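Local coordinates for SA0254 protein (Staphylococcus aureus subsp. aureus, PDB 2OOI) that is of unknown function but carries a UTRA domain, which in HutC-type GntR transcription regulators binds small-molecule effectors, so it probably senses a ligand, at residues I104-D109 with P126-H131. Numbering follows the deposited sequence.
Sequences IFFNVD and PCLRYH
Three hydrogen-bonded pairs, Phe-105 with His-131, Asn-107 with Arg-129 and Asp-109 with Cys-127, join strands 104-109 and 126-131 as antiparallel neighbours, and illustrate how a regular backbone can carry two unlike faces. Each pair exchanges two N-H...O bonds. The shortest runs 2.8 Å from His-131 N to Phe-105 O. The longest spans 3.2 Å from Asp-109 N to Cys-127 O, its donor 38° out of the carbonyl plane.

On the apolar face, CG2 of Ile-104 makes an off-centre CH-pi contact with the Tyr-130 ring, 4.2 Å from its centroid, while Ile-104 CD1 touches Tyr-130 OH. Leu-128 CD1 bridges diagonally and straight across, 3.9 Å from Phe-106 CD1 and 3.8 Å from Val-108 CG2.

The other face is mixed, Phe-105 and Cys-127 sharing it with polar side chains. Arg-129, bent at chi3 (82°), lays CG and CD along Asp-109 CB and brings NH1 to Asp-109 OD2 (3.3 Å), a salt bridge whose hydrogen bond is weak. OD2 sits at the guanidinium edge, though the two planes are 77° apart, and Cys-127 SG lies over one face. Arg-129 NH2 also forms a salt bridge with Glu-115 of helix 113-118; Asp-146 and Glu-40 hold the His-131 imidazole.

The two strands form one edge of the UTRA domain's six-stranded antiparallel sheet. Strand 141-150 flanks 126-131, with Phe-149 edge-to-face on Tyr-130, and residues 104-107 pair with an antiparallel strand of the second subunit, continuing the sheet across the interface.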
loop_
_atom_site.group_PDB
_atom_site.type_symbol
_atom_site.label_atom_id
_atom_site.label_comp_id
_atom_site.label_asym_id
_atom_site.label_seq_id
_atom_site.Cartn_x
_atom_site.Cartn_y
_atom_site.Cartn_z
ATOM N N ILE B 104 3.108 8.739 -3.509
ATOM C CA ILE B 104 1.949 7.866 -3.476
ATOM C C ILE B 104 1.267 7.968 -2.121
ATOM O O ILE B 104 1.919 7.924 -1.083
ATOM C CB ILE B 104 2.377 6.443 -3.697
ATOM C CG1 ILE B 104 2.814 6.244 -5.147
ATOM C CG2 ILE B 104 1.252 5.501 -3.331
ATOM C CD1 ILE B 104 3.714 5.028 -5.355
ATOM N N PHE B 105 -0.050 8.094 -2.133
ATOM C CA PHE B 105 -0.824 8.137 -0.908
ATOM C C PHE B 105 -1.915 7.095 -1.022
ATOM O O PHE B 105 -2.572 7.028 -2.050
ATOM C CB PHE B 105 -1.440 9.525 -0.709
ATOM C CG PHE B 105 -0.425 10.637 -0.679
ATOM C CD1 PHE B 105 0.098 11.093 0.529
ATOM C CD2 PHE B 105 0.043 11.200 -1.851
ATOM C CE1 PHE B 105 1.066 12.119 0.560
ATOM C CE2 PHE B 105 0.989 12.215 -1.817
ATOM C CZ PHE B 105 1.503 12.673 -0.605
ATOM N N PHE B 106 -2.120 6.252 -0.005
ATOM C CA PHE B 106 -3.299 5.391 -0.065
ATOM C C PHE B 106 -4.007 5.138 1.250
ATOM O O PHE B 106 -3.396 5.099 2.313
ATOM C CB PHE B 106 -2.993 4.111 -0.821
ATOM C CG PHE B 106 -1.995 3.201 -0.145
ATOM C CD1 PHE B 106 -2.413 2.278 0.827
ATOM C CD2 PHE B 106 -0.660 3.182 -0.557
ATOM C CE1 PHE B 106 -1.513 1.406 1.421
ATOM C CE2 PHE B 106 0.257 2.326 0.041
ATOM C CZ PHE B 106 -0.177 1.416 1.028
ATOM N N ASN B 107 -5.324 5.006 1.179
ATOM C CA ASN B 107 -6.084 4.568 2.338
ATOM C C ASN B 107 -7.250 3.696 1.930
ATOM O O ASN B 107 -7.554 3.580 0.758
ATOM C CB ASN B 107 -6.548 5.756 3.146
ATOM C CG ASN B 107 -7.424 6.671 2.357
ATOM O OD1 ASN B 107 -8.482 6.261 1.808
ATOM N ND2 ASN B 107 -7.006 7.916 2.272
ATOM N N VAL B 108 -7.879 3.047 2.894
ATOM C CA VAL B 108 -8.967 2.115 2.606
ATOM C C VAL B 108 -10.234 2.866 2.932
ATOM O O VAL B 108 -10.239 3.649 3.868
ATOM C CB VAL B 108 -8.817 0.819 3.453
ATOM C CG1 VAL B 108 -10.064 -0.070 3.379
ATOM C CG2 VAL B 108 -7.593 0.096 3.004
ATOM N N ASP B 109 -11.290 2.646 2.146
ATOM C CA ASP B 109 -12.560 3.364 2.312
ATOM C C ASP B 109 -13.712 2.490 1.791
ATOM O O ASP B 109 -13.485 1.360 1.321
ATOM C CB ASP B 109 -12.512 4.694 1.539
ATOM C CG ASP B 109 -13.553 5.741 2.022
ATOM O OD1 ASP B 109 -14.384 5.476 2.924
ATOM O OD2 ASP B 109 -13.537 6.882 1.479
ATOM N N PRO B 126 -15.809 -2.431 0.403
ATOM C CA PRO B 126 -14.497 -1.826 0.539
ATOM C C PRO B 126 -13.773 -1.523 -0.781
ATOM O O PRO B 126 -14.037 -2.160 -1.816
ATOM C CB PRO B 126 -13.700 -2.881 1.319
ATOM C CG PRO B 126 -14.708 -3.817 1.903
ATOM C CD PRO B 126 -15.853 -3.791 0.945
ATOM N N CYS B 127 -12.864 -0.547 -0.732
ATOM C CA CYS B 127 -11.954 -0.260 -1.858
ATOM C C CYS B 127 -10.626 0.256 -1.316
ATOM O O CYS B 127 -10.503 0.475 -0.113
ATOM C CB CYS B 127 -12.569 0.786 -2.793
ATOM S SG CYS B 127 -13.058 2.330 -1.933
ATOM N N LEU B 128 -9.645 0.424 -2.203
ATOM C CA LEU B 128 -8.434 1.197 -1.932
ATOM C C LEU B 128 -8.528 2.471 -2.742
ATOM O O LEU B 128 -8.722 2.414 -3.961
ATOM C CB LEU B 128 -7.169 0.429 -2.361
ATOM C CG LEU B 128 -5.822 0.945 -1.815
ATOM C CD1 LEU B 128 -5.778 0.762 -0.310
ATOM C CD2 LEU B 128 -4.620 0.251 -2.439
ATOM N N ARG B 129 -8.415 3.612 -2.076
ATOM C CA ARG B 129 -8.304 4.918 -2.749
ATOM C C ARG B 129 -6.816 5.263 -2.735
ATOM O O ARG B 129 -6.207 5.391 -1.674
ATOM C CB ARG B 129 -9.128 6.022 -2.076
ATOM C CG ARG B 129 -10.357 5.548 -1.354
ATOM C CD ARG B 129 -11.428 6.609 -1.152
ATOM N NE ARG B 129 -12.182 6.661 -2.396
ATOM C CZ ARG B 129 -13.459 6.321 -2.586
ATOM N NH1 ARG B 129 -14.293 5.956 -1.622
ATOM N NH2 ARG B 129 -13.916 6.380 -3.799
ATOM N N TYR B 130 -6.247 5.391 -3.922
ATOM C CA TYR B 130 -4.816 5.505 -4.135
ATOM C C TYR B 130 -4.586 6.772 -4.953
ATOM O O TYR B 130 -5.329 7.044 -5.887
ATOM C CB TYR B 130 -4.419 4.257 -4.896
ATOM C CG TYR B 130 -3.004 4.078 -5.375
ATOM C CD1 TYR B 130 -2.145 3.167 -4.751
ATOM C CD2 TYR B 130 -2.553 4.730 -6.528
ATOM C CE1 TYR B 130 -0.859 2.940 -5.235
ATOM C CE2 TYR B 130 -1.266 4.504 -7.031
ATOM C CZ TYR B 130 -0.432 3.613 -6.379
ATOM O OH TYR B 130 0.837 3.397 -6.892
ATOM N N HIS B 131 -3.620 7.590 -4.555
ATOM C CA HIS B 131 -3.333 8.847 -5.258
ATOM C C HIS B 131 -1.881 8.861 -5.623
ATOM O O HIS B 131 -1.052 8.513 -4.810
ATOM C CB HIS B 131 -3.639 10.101 -4.423
ATOM C CG HIS B 131 -3.436 11.373 -5.191
ATOM N ND1 HIS B 131 -4.464 12.015 -5.850
ATOM C CD2 HIS B 131 -2.310 12.069 -5.486
ATOM C CE1 HIS B 131 -3.988 13.076 -6.477
ATOM N NE2 HIS B 131 -2.683 13.125 -6.280
#